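PDB 4QAN: uncharacterized protein from Ruminococcus gnavus, which is of unknown function but adopts a cystatin-like fold, belongs as a divergent member to the NTF2-like superfamily, and binds magnesium. Local coordinates for residues Met270-Phe274 / Leu275-Asp279; Gly284-Glu287 / Glu288-Asn291. All coordinates share one frame; numbering follows the deposited sequence. Where two conformers were deposited one is given.

Contact 1: residues Met270-Phe274 / Leu275-Asp279; sequences MLYGF and LGTED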
loop_
_atom_site.group_PDB
_atom_site.type_symbol
_atom_site.label_atom_id
_atom_site.label_comp_id
_atom_site.label_asym_id
_atom_site.label_seq_id
_atom_site.Cartn_x
_atom_site.Cartn_y
_atom_site.Cartn_z
HETATM N N MSE A 270 -1.294 -13.357 2.784
HETATM C CA MSE A 270 -1.960 -14.417 3.527
HETATM C C MSE A 270 -3.307 -14.710 2.895
HETATM O O MSE A 270 -3.627 -15.860 2.630
HETATM C CB MSE A 270 -2.081 -14.029 5.003
HETATM C CG MSE A 270 -2.807 -15.150 5.744
HETATM SE SE MSE A 270 -3.054 -14.821 7.657
HETATM C CE MSE A 270 -4.655 -13.679 7.530
ATOM N N LEU A 271 -4.102 -13.681 2.632
ATOM C CA LEU A 271 -5.395 -13.883 1.989
ATOM C C LEU A 271 -5.237 -14.559 0.620
ATOM O O LEU A 271 -6.034 -15.443 0.268
ATOM C CB LEU A 271 -6.148 -12.557 1.834
ATOM C CG LEU A 271 -6.359 -11.736 3.105
ATOM C CD1 LEU A 271 -7.022 -10.425 2.759
ATOM C CD2 LEU A 271 -7.169 -12.492 4.150
ATOM N N TYR A 272 -4.212 -14.162 -0.145
ATOM C CA TYR A 272 -3.981 -14.760 -1.463
ATOM C C TYR A 272 -3.651 -16.238 -1.283
ATOM O O TYR A 272 -4.006 -17.072 -2.126
ATOM C CB TYR A 272 -2.858 -14.034 -2.214
ATOM C CG TYR A 272 -3.229 -12.682 -2.835
ATOM C CD1 TYR A 272 -4.439 -12.033 -2.543
ATOM C CD2 TYR A 272 -2.361 -12.061 -3.716
ATOM C CE1 TYR A 272 -4.745 -10.814 -3.120
ATOM C CE2 TYR A 272 -2.653 -10.833 -4.279
ATOM C CZ TYR A 272 -3.839 -10.219 -3.984
ATOM O OH TYR A 272 -4.111 -9.014 -4.569
ATOM N N GLY A 273 -3.002 -16.574 -0.173
ATOM C CA GLY A 273 -2.712 -17.981 0.146
ATOM C C GLY A 273 -3.974 -18.826 0.277
ATOM O O GLY A 273 -4.037 -19.951 -0.238
ATOM N N PHE A 274 -4.978 -18.297 0.975
ATOM C CA PHE A 274 -6.262 -19.006 1.141
ATOM C C PHE A 274 -7.037 -19.020 -0.178
ATOM O O PHE A 274 -7.734 -19.977 -0.483
ATOM C CB PHE A 274 -7.135 -18.366 2.230
ATOM C CG PHE A 274 -6.574 -18.485 3.618
ATOM C CD1 PHE A 274 -6.432 -19.719 4.224
ATOM C CD2 PHE A 274 -6.230 -17.348 4.343
ATOM C CE1 PHE A 274 -5.926 -19.821 5.507
ATOM C CE2 PHE A 274 -5.717 -17.448 5.628
ATOM C CZ PHE A 274 -5.575 -18.688 6.212
ATOM N N LEU A 275 -6.910 -17.954 -0.952
ATOM C CA LEU A 275 -7.536 -17.886 -2.263
ATOM C C LEU A 275 -6.851 -18.748 -3.320
ATOM O O LEU A 275 -7.398 -18.931 -4.405
ATOM C CB LEU A 275 -7.563 -16.447 -2.747
ATOM C CG LEU A 275 -8.449 -15.499 -1.945
ATOM C CD1 LEU A 275 -8.110 -14.043 -2.255
ATOM C CD2 LEU A 275 -9.904 -15.787 -2.242
ATOM N N GLY A 276 -5.655 -19.256 -3.031
ATOM C CA GLY A 276 -4.886 -20.022 -4.022
ATOM C C GLY A 276 -4.193 -19.188 -5.099
ATOM O O GLY A 276 -3.937 -19.670 -6.180
ATOM N N THR A 277 -3.850 -17.947 -4.798
ATOM C CA THR A 277 -3.333 -17.034 -5.811
ATOM C C THR A 277 -2.005 -16.404 -5.446
ATOM O O THR A 277 -1.533 -15.536 -6.173
ATOM C CB THR A 277 -4.287 -15.859 -6.004
ATOM O OG1 THR A 277 -4.499 -15.223 -4.744
ATOM C CG2 THR A 277 -5.593 -16.311 -6.589
ATOM N N GLU A 278 -1.398 -16.819 -4.338
ATOM C CA GLU A 278 -0.168 -16.160 -3.854
ATOM C C GLU A 278 0.985 -16.289 -4.859
ATOM O O GLU A 278 1.824 -15.393 -4.958
ATOM C CB GLU A 278 0.255 -16.678 -2.464
ATOM C CG GLU A 278 1.020 -18.014 -2.449
ATOM C CD GLU A 278 0.166 -19.231 -2.764
ATOM O OE1 GLU A 278 -1.072 -19.112 -2.895
ATOM O OE2 GLU A 278 0.738 -20.331 -2.870
ATOM N N ASP A 279 0.999 -17.393 -5.608
ATOM C CA ASP A 279 2.036 -17.654 -6.620
ATOM C C ASP A 279 1.614 -17.338 -8.080
ATOM O O ASP A 279 2.294 -17.732 -9.017
ATOM C CB ASP A 279 2.522 -19.104 -6.508
ATOM C CG ASP A 279 1.392 -20.120 -6.643
ATOM O OD1 ASP A 279 0.202 -19.729 -6.557
ATOM O OD2 ASP A 279 1.700 -21.319 -6.824
#
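Leu271 O accepts from Leu275 N in the last regular turn of helix 254-275, and directly beyond it the chain closes in a Schellman motif. The Leu275 N to Leu271 O bond measures 2.9 Å. Gly276, the C-prime residue, then departs from helical geometry with a phi of 77°, a value glycine adopts readily. This reversal brings Thr277 N back to Tyr272 O at 2.8 Å in an almost straight bond (176° at the hydrogen), while Gly276 N makes the inner bond of the motif to Gly273 O, weak at 3.3 Å.

The side chain of Thr277 reinforces the closure. Its chi1 of 56° sets OG1 between its own backbone N and carbonyl carbon, and from there OG1 donates to Tyr272 O at 3.2 Å. Backbone and side chain of one residue thus grip a single carbonyl oxygen, both arriving from the same face of its plane. OG1 also lies against the base of the tyrosine, 3.2 Å from Tyr272 CB. A valine in place of Thr277 would probably leave Tyr272 O with the backbone N-H as its one donor from this residue and set a methyl group against the start of the ring.

Leu275 also meets the tyrosine, its CD1 4.2 Å from Tyr272 CD1, and its side chain touches Tyr86 and Met302 as well. Phe274 turns elsewhere and packs edge-to-face with Tyr329 and Tyr336, strand residues of the mixed sheet. Thr277 rests on Leu293 and Lys296 of helix 287-296, and Lys296 NZ hydrogen-bonds to Leu275 O. Glu278, its chain bent at chi2, folds back over the final turn until OE1 stands 3.6 Å from Gly273 CA.

Contact 2: residues Gly284-Glu287 / Glu288-Asn291; sequences GKSE and EQLN
A capping box opens helix 287-296, with Ser286 at the N-cap and Gln289 three residues on as its partner. Gln289 N donates to Ser286 OG at 3.3 Å, and the amide of Gln289 returns the favour: its OE1 accepts from Ser286 N at 2.9 Å. Gln289 OE1 takes a second bond, from Ser286 OG, also at 2.9 Å. The two donors use it differently, for the hydroxyl lies in the amide plane on a lone pair, whereas the backbone N-H comes from above that plane. With CG beside its own backbone N (chi1 -61°) and the chain extended from there, Gln289 reaches back to Ser286.

Regular helical bonding starts at once, Leu290 N to Ser286 O at 2.9 Å and Asn291 N to Glu287 O at 3.1 Å. On the flank, Lys285 CB packs on Leu290 CD2 at 3.9 Å, while Lys285 NZ hydrogen-bonds to Arg281 O. Glu287 and Asn291 lie alongside each other, carboxylate and amide planes nearly parallel, next to Val62 of helix 61-67. Reciprocal bonding between the N-cap and the third residue beyond it is the signature of the capping box at a helix N-terminus.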
loop_
_atom_site.group_PDB
_atom_site.type_symbol
_atom_site.label_atom_id
_atom_site.label_comp_id
_atom_site.label_asym_id
_atom_site.label_seq_id
_atom_site.Cartn_x
_atom_site.Cartn_y
_atom_site.Cartn_z
ATOM N N GLY A 284 2.152 -13.939 -20.091
ATOM C CA GLY A 284 1.624 -14.937 -21.012
ATOM C C GLY A 284 0.217 -15.367 -20.669
ATOM O O GLY A 284 -0.103 -16.557 -20.706
ATOM N N LYS A 285 -0.614 -14.392 -20.311
ATOM C CA LYS A 285 -2.011 -14.637 -20.010
ATOM C C LYS A 285 -2.880 -13.776 -20.916
ATOM O O LYS A 285 -2.648 -12.576 -21.048
ATOM C CB LYS A 285 -2.294 -14.318 -18.547
ATOM C CG LYS A 285 -2.004 -15.464 -17.590
ATOM C CD LYS A 285 -2.775 -15.270 -16.291
ATOM C CE LYS A 285 -2.738 -16.508 -15.414
ATOM N NZ LYS A 285 -1.390 -16.708 -14.816
ATOM N N SER A 286 -3.873 -14.400 -21.546
ATOM C CA SER A 286 -4.859 -13.677 -22.346
ATOM C C SER A 286 -5.780 -12.861 -21.445
ATOM O O SER A 286 -5.799 -13.049 -20.220
ATOM C CB SER A 286 -5.700 -14.648 -23.179
ATOM O OG SER A 286 -6.591 -15.397 -22.369
ATOM N N GLU A 287 -6.539 -11.965 -22.071
ATOM C CA GLU A 287 -7.499 -11.111 -21.378
ATOM C C GLU A 287 -8.502 -11.964 -20.632
ATOM O O GLU A 287 -8.963 -11.600 -19.552
ATOM C CB GLU A 287 -8.220 -10.222 -22.381
ATOM C CG GLU A 287 -9.278 -9.299 -21.797
ATOM C CD GLU A 287 -9.429 -8.008 -22.596
ATOM O OE1 GLU A 287 -9.343 -8.061 -23.844
ATOM O OE2 GLU A 287 -9.619 -6.937 -21.974
ATOM N N GLU A 288 -8.811 -13.120 -21.207
ATOM C CA GLU A 288 -9.761 -14.044 -20.606
ATOM C C GLU A 288 -9.181 -14.651 -19.332
ATOM O O GLU A 288 -9.843 -14.688 -18.300
ATOM C CB GLU A 288 -10.112 -15.152 -21.596
ATOM C CG GLU A 288 -11.284 -16.022 -21.177
ATOM C CD GLU A 288 -10.995 -17.492 -21.388
ATOM O OE1 GLU A 288 -10.234 -18.054 -20.568
ATOM O OE2 GLU A 288 -11.516 -18.077 -22.369
ATOM N N GLN A 289 -7.939 -15.121 -19.408
ATOM C CA GLN A 289 -7.292 -15.780 -18.264
ATOM C C GLN A 289 -7.041 -14.811 -17.123
ATOM O O GLN A 289 -7.094 -15.195 -15.954
ATOM C CB GLN A 289 -5.954 -16.395 -18.660
ATOM C CG GLN A 289 -6.026 -17.460 -19.725
ATOM C CD GLN A 289 -4.682 -17.664 -20.380
ATOM O OE1 GLN A 289 -4.452 -17.202 -21.495
ATOM N NE2 GLN A 289 -3.774 -18.323 -19.678
ATOM N N LEU A 290 -6.740 -13.564 -17.479
ATOM C CA LEU A 290 -6.625 -12.495 -16.498
ATOM C C LEU A 290 -7.963 -12.255 -15.800
ATOM O O LEU A 290 -8.010 -12.068 -14.584
ATOM C CB LEU A 290 -6.105 -11.211 -17.141
ATOM C CG LEU A 290 -4.628 -11.236 -17.559
ATOM C CD1 LEU A 290 -4.286 -9.969 -18.322
ATOM C CD2 LEU A 290 -3.704 -11.391 -16.359
ATOM N N ASN A 291 -9.050 -12.289 -16.561
ATOM C CA ASN A 291 -10.377 -12.191 -15.960
ATOM C C ASN A 291 -10.671 -13.342 -15.003
ATOM O O ASN A 291 -11.220 -13.113 -13.926
ATOM C CB ASN A 291 -11.467 -12.059 -17.031
ATOM C CG ASN A 291 -11.736 -10.614 -17.402
ATOM O OD1 ASN A 291 -11.823 -9.738 -16.530
ATOM N ND2 ASN A 291 -11.867 -10.352 -18.690
#

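How the contacts relate
The two contacts are the two ends of one inter-helix connection: contact 1 finishes helix 254-275, and contact 2 starts helix 287-296 after the intervening loop of about eleven residues. Their centres lie 18 Å apart and their nearest atoms about 7 Å, so they do not touch. They illustrate complementary ways of finishing the two kinds of helix end, since contact 1 supplies donors to a carbonyl at a C-terminus and contact 2 supplies acceptors to N-H groups at an N-terminus. Helix 287-296 links them, since its last turn packs on contact 1. Both lie away from Ser360, a magnesium-binding residue with no metal bound to this chain here, and contact 2 is the more superficial.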